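Local coordinates for phosphonate monoester hydrolase (Ruegeria pomeroyi, PDB 4UPK), which belongs to the sulfatase family of hydrolases, within the alkaline phosphatase clan, and is built round a large mixed beta sheet, at residues Gly122-Tyr130 with Trp228-Tyr239. Numbering follows the deposited sequence.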
ATOM      1  N   GLY A 122      -3.089   7.806  20.637  1.00 23.66           N
ATOM      2  CA  GLY A 122      -3.402   9.225  20.488  1.00 23.29           C
ATOM      3  C   GLY A 122      -2.256  10.182  20.751  1.00 27.70           C
ATOM      4  O   GLY A 122      -2.460  11.397  20.808  1.00 28.39           O
ATOM      5  N   TYR A 123      -1.041   9.650  20.906  1.00 23.27           N
ATOM      6  CA  TYR A 123       0.161  10.440  21.159  1.00 21.56           C
ATOM      7  C   TYR A 123       0.860  10.887  19.885  1.00 26.30           C
ATOM      8  O   TYR A 123       0.913  10.140  18.902  1.00 25.05           O
ATOM      9  CB  TYR A 123       1.166   9.634  21.986  1.00 20.50           C
ATOM     10  CG  TYR A 123       0.784   9.440  23.437  1.00 20.80           C
ATOM     11  CD1 TYR A 123       0.039   8.339  23.839  1.00 21.05           C
ATOM     12  CD2 TYR A 123       1.231  10.319  24.420  1.00 22.67           C
ATOM     13  CE1 TYR A 123      -0.295   8.138  25.182  1.00 21.59           C
ATOM     14  CE2 TYR A 123       0.892  10.138  25.761  1.00 22.53           C
ATOM     15  CZ  TYR A 123       0.128   9.046  26.136  1.00 26.36           C
ATOM     16  OH  TYR A 123      -0.167   8.848  27.456  1.00 27.51           O
ATOM     17  N   LEU A 124       1.441  12.100  19.923  1.00 23.03           N
ATOM     18  CA  LEU A 124       2.288  12.581  18.842  1.00 21.79           C
ATOM     19  C   LEU A 124       3.710  12.377  19.375  1.00 21.80           C
ATOM     20  O   LEU A 124       4.105  13.071  20.316  1.00 20.48           O
ATOM     21  CB  LEU A 124       2.026  14.056  18.470  1.00 22.17           C
ATOM     22  CG  LEU A 124       2.897  14.620  17.321  1.00 25.80           C
ATOM     23  CD1 LEU A 124       2.466  14.080  15.973  1.00 25.61           C
ATOM     24  CD2 LEU A 124       2.845  16.112  17.278  1.00 26.30           C
ATOM     25  N   PRO A 125       4.464  11.375  18.854  1.00 17.35           N
ATOM     26  CA  PRO A 125       5.819  11.128  19.373  1.00 16.96           C
ATOM     27  C   PRO A 125       6.784  12.248  18.984  1.00 21.45           C
ATOM     28  O   PRO A 125       7.118  12.413  17.811  1.00 23.26           O
ATOM     29  CB  PRO A 125       6.189   9.754  18.779  1.00 17.76           C
ATOM     30  CG  PRO A 125       4.933   9.228  18.158  1.00 21.60           C
ATOM     31  CD  PRO A 125       4.140  10.427  17.778  1.00 17.72           C
ATOM     32  N   LEU A 126       7.197  13.050  19.964  1.00 17.32           N
ATOM     33  CA  LEU A 126       8.093  14.186  19.713  1.00 15.03           C
ATOM     34  C   LEU A 126       9.540  13.748  19.779  1.00 20.67           C
ATOM     35  O   LEU A 126       9.957  13.156  20.783  1.00 21.69           O
ATOM     36  CB  LEU A 126       7.818  15.325  20.700  1.00 14.09           C
ATOM     37  CG  LEU A 126       6.351  15.786  20.813  1.00 18.01           C
ATOM     38  CD1 LEU A 126       6.136  16.613  22.051  1.00 18.10           C
ATOM     39  CD2 LEU A 126       5.894  16.517  19.566  1.00 18.16           C
ATOM     40  N   LEU A 127      10.304  14.016  18.703  1.00 15.43           N
ATOM     41  CA  LEU A 127      11.713  13.655  18.638  1.00 14.76           C
ATOM     42  C   LEU A 127      12.674  14.808  18.790  1.00 18.28           C
ATOM     43  O   LEU A 127      12.667  15.754  18.001  1.00 16.80           O
ATOM     44  CB  LEU A 127      12.042  12.811  17.382  1.00 14.63           C
ATOM     45  CG  LEU A 127      13.497  12.373  17.171  1.00 17.27           C
ATOM     46  CD1 LEU A 127      13.914  11.292  18.199  1.00 16.35           C
ATOM     47  CD2 LEU A 127      13.690  11.846  15.756  1.00 17.96           C
ATOM     48  N   PHE A 128      13.552  14.690  19.797  1.00 16.23           N
ATOM     49  CA  PHE A 128      14.626  15.643  20.067  1.00 14.96           C
ATOM     50  C   PHE A 128      15.918  14.868  19.924  1.00 16.39           C
ATOM     51  O   PHE A 128      16.341  14.188  20.867  1.00 15.11           O
ATOM     52  CB  PHE A 128      14.482  16.239  21.467  1.00 16.28           C
ATOM     53  CG  PHE A 128      13.276  17.117  21.610  1.00 17.61           C
ATOM     54  CD1 PHE A 128      13.351  18.477  21.327  1.00 20.30           C
ATOM     55  CD2 PHE A 128      12.064  16.594  22.048  1.00 19.06           C
ATOM     56  CE1 PHE A 128      12.231  19.296  21.464  1.00 21.81           C
ATOM     57  CE2 PHE A 128      10.943  17.409  22.187  1.00 22.34           C
ATOM     58  CZ  PHE A 128      11.036  18.760  21.897  1.00 21.08           C
ATOM     59  N   GLY A 129      16.457  14.884  18.706  1.00 11.29           N
ATOM     60  CA  GLY A 129      17.663  14.150  18.381  1.00 10.86           C
ATOM     61  C   GLY A 129      17.636  13.316  17.122  1.00 15.29           C
ATOM     62  O   GLY A 129      17.539  13.862  16.027  1.00 16.24           O
ATOM     63  N   TYR A 130      17.827  11.995  17.264  1.00 12.04           N
ATOM     64  CA  TYR A 130      17.949  11.011  16.164  1.00 10.86           C
ATOM     65  C   TYR A 130      17.418   9.630  16.552  1.00 15.57           C
ATOM     66  O   TYR A 130      17.340   9.326  17.736  1.00 13.91           O
ATOM     67  CB  TYR A 130      19.435  10.860  15.763  1.00 10.05           C
ATOM     68  CG  TYR A 130      20.318  10.450  16.928  1.00  8.96           C
ATOM     69  CD1 TYR A 130      20.784  11.391  17.841  1.00 10.24           C
ATOM     70  CD2 TYR A 130      20.682   9.113  17.122  1.00  7.83           C
ATOM     71  CE1 TYR A 130      21.607  11.026  18.904  1.00  8.56           C
ATOM     72  CE2 TYR A 130      21.467   8.734  18.205  1.00  7.99           C
ATOM     73  CZ  TYR A 130      21.920   9.699  19.101  1.00 11.65           C
ATOM     74  OH  TYR A 130      22.680   9.376  20.193  1.00  8.39           O
ATOM     75  N   TRP A 228       3.347  22.041  25.712  1.00 18.23           N
ATOM     76  CA  TRP A 228       2.833  20.664  25.741  1.00 19.22           C
ATOM     77  C   TRP A 228       2.257  20.279  27.103  1.00 26.06           C
ATOM     78  O   TRP A 228       1.511  19.293  27.186  1.00 27.60           O
ATOM     79  CB  TRP A 228       3.889  19.632  25.273  1.00 17.13           C
ATOM     80  CG  TRP A 228       3.962  19.502  23.781  1.00 17.44           C
ATOM     81  CD1 TRP A 228       4.851  20.119  22.951  1.00 20.10           C
ATOM     82  CD2 TRP A 228       3.040  18.799  22.935  1.00 17.39           C
ATOM     83  NE1 TRP A 228       4.557  19.823  21.639  1.00 19.43           N
ATOM     84  CE2 TRP A 228       3.462  18.996  21.601  1.00 20.52           C
ATOM     85  CE3 TRP A 228       1.916  17.978  23.177  1.00 18.62           C
ATOM     86  CZ2 TRP A 228       2.808  18.406  20.512  1.00 18.80           C
ATOM     87  CZ3 TRP A 228       1.252  17.415  22.093  1.00 19.30           C
ATOM     88  CH2 TRP A 228       1.692  17.640  20.780  1.00 19.38           C
ATOM     89  N   ALA A 229       2.595  21.045  28.160  1.00 23.07           N
ATOM     90  CA  ALA A 229       2.140  20.816  29.537  1.00 24.33           C
ATOM     91  C   ALA A 229       0.617  20.833  29.620  1.00 32.97           C
ATOM     92  O   ALA A 229      -0.039  21.673  28.989  1.00 33.67           O
ATOM     93  CB  ALA A 229       2.748  21.862  30.473  1.00 24.74           C
ATOM     94  N   GLY A 230       0.065  19.869  30.347  1.00 32.98           N
ATOM     95  CA  GLY A 230      -1.381  19.721  30.493  1.00 34.88           C
ATOM     96  C   GLY A 230      -1.936  18.623  29.613  1.00 40.27           C
ATOM     97  O   GLY A 230      -2.784  17.845  30.056  1.00 41.82           O
ATOM     98  N   GLN A 231      -1.464  18.563  28.356  1.00 36.13           N
ATOM     99  CA  GLN A 231      -1.845  17.538  27.382  1.00 36.10           C
ATOM    100  C   GLN A 231      -0.960  16.306  27.581  1.00 36.35           C
ATOM    101  O   GLN A 231       0.085  16.400  28.227  1.00 34.47           O
ATOM    102  CB  GLN A 231      -1.688  18.077  25.949  1.00 37.57           C
ATOM    103  CG  GLN A 231      -2.935  18.783  25.411  1.00 57.06           C
ATOM    104  CD  GLN A 231      -3.177  20.197  25.922  1.00 77.67           C
ATOM    105  OE1 GLN A 231      -2.248  20.961  26.238  1.00 71.75           O
ATOM    106  NE2 GLN A 231      -4.445  20.596  25.955  1.00 67.12           N
ATOM    107  N   ASN A 232      -1.395  15.146  27.072  1.00 31.91           N
ATOM    108  CA  ASN A 232      -0.598  13.921  27.202  1.00 30.13           C
ATOM    109  C   ASN A 232       0.484  13.940  26.139  1.00 31.42           C
ATOM    110  O   ASN A 232       0.172  13.908  24.949  1.00 33.42           O
ATOM    111  CB  ASN A 232      -1.469  12.675  27.086  1.00 25.77           C
ATOM    112  CG  ASN A 232      -2.354  12.413  28.274  1.00 40.37           C
ATOM    113  OD1 ASN A 232      -2.344  13.124  29.279  1.00 34.40           O
ATOM    114  ND2 ASN A 232      -3.139  11.359  28.183  1.00 37.55           N
ATOM    115  N   TRP A 233       1.741  14.060  26.553  1.00 23.14           N
ATOM    116  CA  TRP A 233       2.833  14.104  25.599  1.00 20.46           C
ATOM    117  C   TRP A 233       3.748  12.898  25.713  1.00 24.64           C
ATOM    118  O   TRP A 233       3.801  12.245  26.755  1.00 23.04           O
ATOM    119  CB  TRP A 233       3.621  15.456  25.648  1.00 17.33           C
ATOM    120  CG  TRP A 233       4.096  15.872  27.002  1.00 17.82           C
ATOM    121  CD1 TRP A 233       3.566  16.848  27.785  1.00 21.17           C
ATOM    122  CD2 TRP A 233       5.238  15.368  27.707  1.00 17.60           C
ATOM    123  NE1 TRP A 233       4.278  16.960  28.950  1.00 20.57           N
ATOM    124  CE2 TRP A 233       5.307  16.058  28.935  1.00 21.13           C
ATOM    125  CE3 TRP A 233       6.196  14.367  27.437  1.00 18.64           C
ATOM    126  CZ2 TRP A 233       6.296  15.791  29.893  1.00 19.92           C
ATOM    127  CZ3 TRP A 233       7.183  14.115  28.378  1.00 19.93           C
ATOM    128  CH2 TRP A 233       7.234  14.833  29.585  1.00 20.71           C
ATOM    129  N   PHE A 234       4.461  12.612  24.608  1.00 21.83           N
ATOM    130  CA  PHE A 234       5.489  11.598  24.465  1.00 20.81           C
ATOM    131  C   PHE A 234       6.694  12.293  23.805  1.00 24.20           C
ATOM    132  O   PHE A 234       6.627  12.686  22.628  1.00 22.52           O
ATOM    133  CB  PHE A 234       4.979  10.386  23.643  1.00 22.13           C
ATOM    134  CG  PHE A 234       5.989   9.323  23.270  1.00 22.05           C
ATOM    135  CD1 PHE A 234       7.058   9.023  24.114  1.00 24.89           C
ATOM    136  CD2 PHE A 234       5.835   8.574  22.109  1.00 22.73           C
ATOM    137  CE1 PHE A 234       7.988   8.029  23.770  1.00 24.56           C
ATOM    138  CE2 PHE A 234       6.762   7.580  21.766  1.00 24.05           C
ATOM    139  CZ  PHE A 234       7.819   7.301  22.607  1.00 22.11           C
ATOM    140  N   ALA A 235       7.772  12.474  24.594  1.00 20.47           N
ATOM    141  CA  ALA A 235       8.998  13.129  24.151  1.00 19.21           C
ATOM    142  C   ALA A 235      10.141  12.148  24.228  1.00 23.87           C
ATOM    143  O   ALA A 235      10.321  11.457  25.250  1.00 23.27           O
ATOM    144  CB  ALA A 235       9.298  14.360  24.999  1.00 19.63           C
ATOM    145  N   HIS A 236      10.893  12.071  23.116  1.00 18.59           N
ATOM    146  CA  HIS A 236      12.048  11.202  22.958  1.00 17.18           C
ATOM    147  C   HIS A 236      13.276  12.085  22.774  1.00 19.91           C
ATOM    148  O   HIS A 236      13.412  12.759  21.757  1.00 18.72           O
ATOM    149  CB  HIS A 236      11.853  10.188  21.796  1.00 17.01           C
ATOM    150  CG  HIS A 236      12.903   9.121  21.748  1.00 19.44           C
ATOM    151  ND1 HIS A 236      13.559   8.691  22.898  1.00 20.60           N
ATOM    152  CD2 HIS A 236      13.356   8.395  20.698  1.00 20.24           C
ATOM    153  CE1 HIS A 236      14.373   7.728  22.511  1.00 19.01           C
ATOM    154  NE2 HIS A 236      14.299   7.525  21.197  1.00 19.15           N
ATOM    155  N   LEU A 237      14.154  12.107  23.787  1.00 17.16           N
ATOM    156  CA  LEU A 237      15.347  12.955  23.833  1.00 16.85           C
ATOM    157  C   LEU A 237      16.611  12.067  23.857  1.00 22.53           C
ATOM    158  O   LEU A 237      16.744  11.176  24.700  1.00 21.51           O
ATOM    159  CB  LEU A 237      15.222  13.923  25.033  1.00 16.77           C
ATOM    160  CG  LEU A 237      16.394  14.825  25.461  1.00 20.12           C
ATOM    161  CD1 LEU A 237      16.557  16.028  24.544  1.00 19.74           C
ATOM    162  CD2 LEU A 237      16.167  15.328  26.877  1.00 21.18           C
ATOM    163  N   THR A 238      17.494  12.284  22.856  1.00 19.44           N
ATOM    164  CA  THR A 238      18.674  11.476  22.561  1.00 18.36           C
ATOM    165  C   THR A 238      19.992  12.256  22.546  1.00 21.27           C
ATOM    166  O   THR A 238      20.300  12.983  21.591  1.00 20.59           O
ATOM    167  CB  THR A 238      18.456  10.730  21.226  1.00 23.97           C
ATOM    168  OG1 THR A 238      18.293  11.706  20.200  1.00 21.46           O
ATOM    169  CG2 THR A 238      17.240   9.783  21.246  1.00 23.11           C
ATOM    170  N   TYR A 239      20.786  12.057  23.593  1.00 17.04           N
ATOM    171  CA  TYR A 239      22.097  12.666  23.748  1.00 16.12           C
ATOM    172  C   TYR A 239      23.147  11.749  23.163  1.00 17.51           C
ATOM    173  O   TYR A 239      23.248  10.595  23.571  1.00 17.57           O
ATOM    174  CB  TYR A 239      22.421  12.900  25.235  1.00 17.08           C
ATOM    175  CG  TYR A 239      21.518  13.894  25.923  1.00 17.36           C
ATOM    176  CD1 TYR A 239      21.708  15.262  25.760  1.00 18.39           C
ATOM    177  CD2 TYR A 239      20.506  13.469  26.788  1.00 17.99           C
ATOM    178  CE1 TYR A 239      20.906  16.189  26.422  1.00 19.61           C
ATOM    179  CE2 TYR A 239      19.702  14.387  27.466  1.00 18.98           C
ATOM    180  CZ  TYR A 239      19.912  15.752  27.282  1.00 24.76           C
ATOM    181  OH  TYR A 239      19.167  16.690  27.947  1.00 19.04           O
TER
HETATM  182  O   HOH W   1       0.570  13.924  22.343  1.00 24.49           O
HETATM  183  O   HOH W   2      21.026   8.871  22.298  1.00 10.97           O
HETATM  184  O   HOH W   3      16.304   6.970  19.438  1.00 29.56           O
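Two groups of Thr238 grip Phe128 O: the backbone N at 3.0 Å, nearly in line with the carbonyl, and OG1 from well off that line, 22° out of the carbonyl plane. The same hydroxyl accepts from Tyr130 N, 3.0 Å from OG1, so the one oxygen ties together the chain on both sides of Gly129. With OG1 set between its own backbone N and carbonyl carbon (chi1 62°), Thr238 can do this while its CB sits over a face of the Tyr130 ring, a CH-pi contact. Tyr130 OH hydrogen-bonds to Asp42, and a water links it to Tyr239 O.

Further back, backbone hydrogen bonds from Leu126 N to Phe234 O (2.7 Å), His236 N to Leu126 O and Phe128 N to His236 O join strands 125-127 and 234-239 in parallel. Pro125 CB packs obliquely on the Phe234 ring, and Leu127 CD1 lies 3.9 Å from His236 CD2. On the opposite face, Leu126 CD1 sits over the Trp228 five-membered ring, a CH-pi contact 3.6 Å from the centroid, while Phe128 CB meets Leu237 CD1. The indole and the ring of Tyr169 of the second subunit also meet edge-to-face.

Strands 158-162 and 35-41 flank the pair, placing it inside the large mixed sheet. Where the chain turns a corner at Phe128, the threonine hydroxyl, donating to one backbone group and accepting from another, carries the polar pairing on to Tyr130.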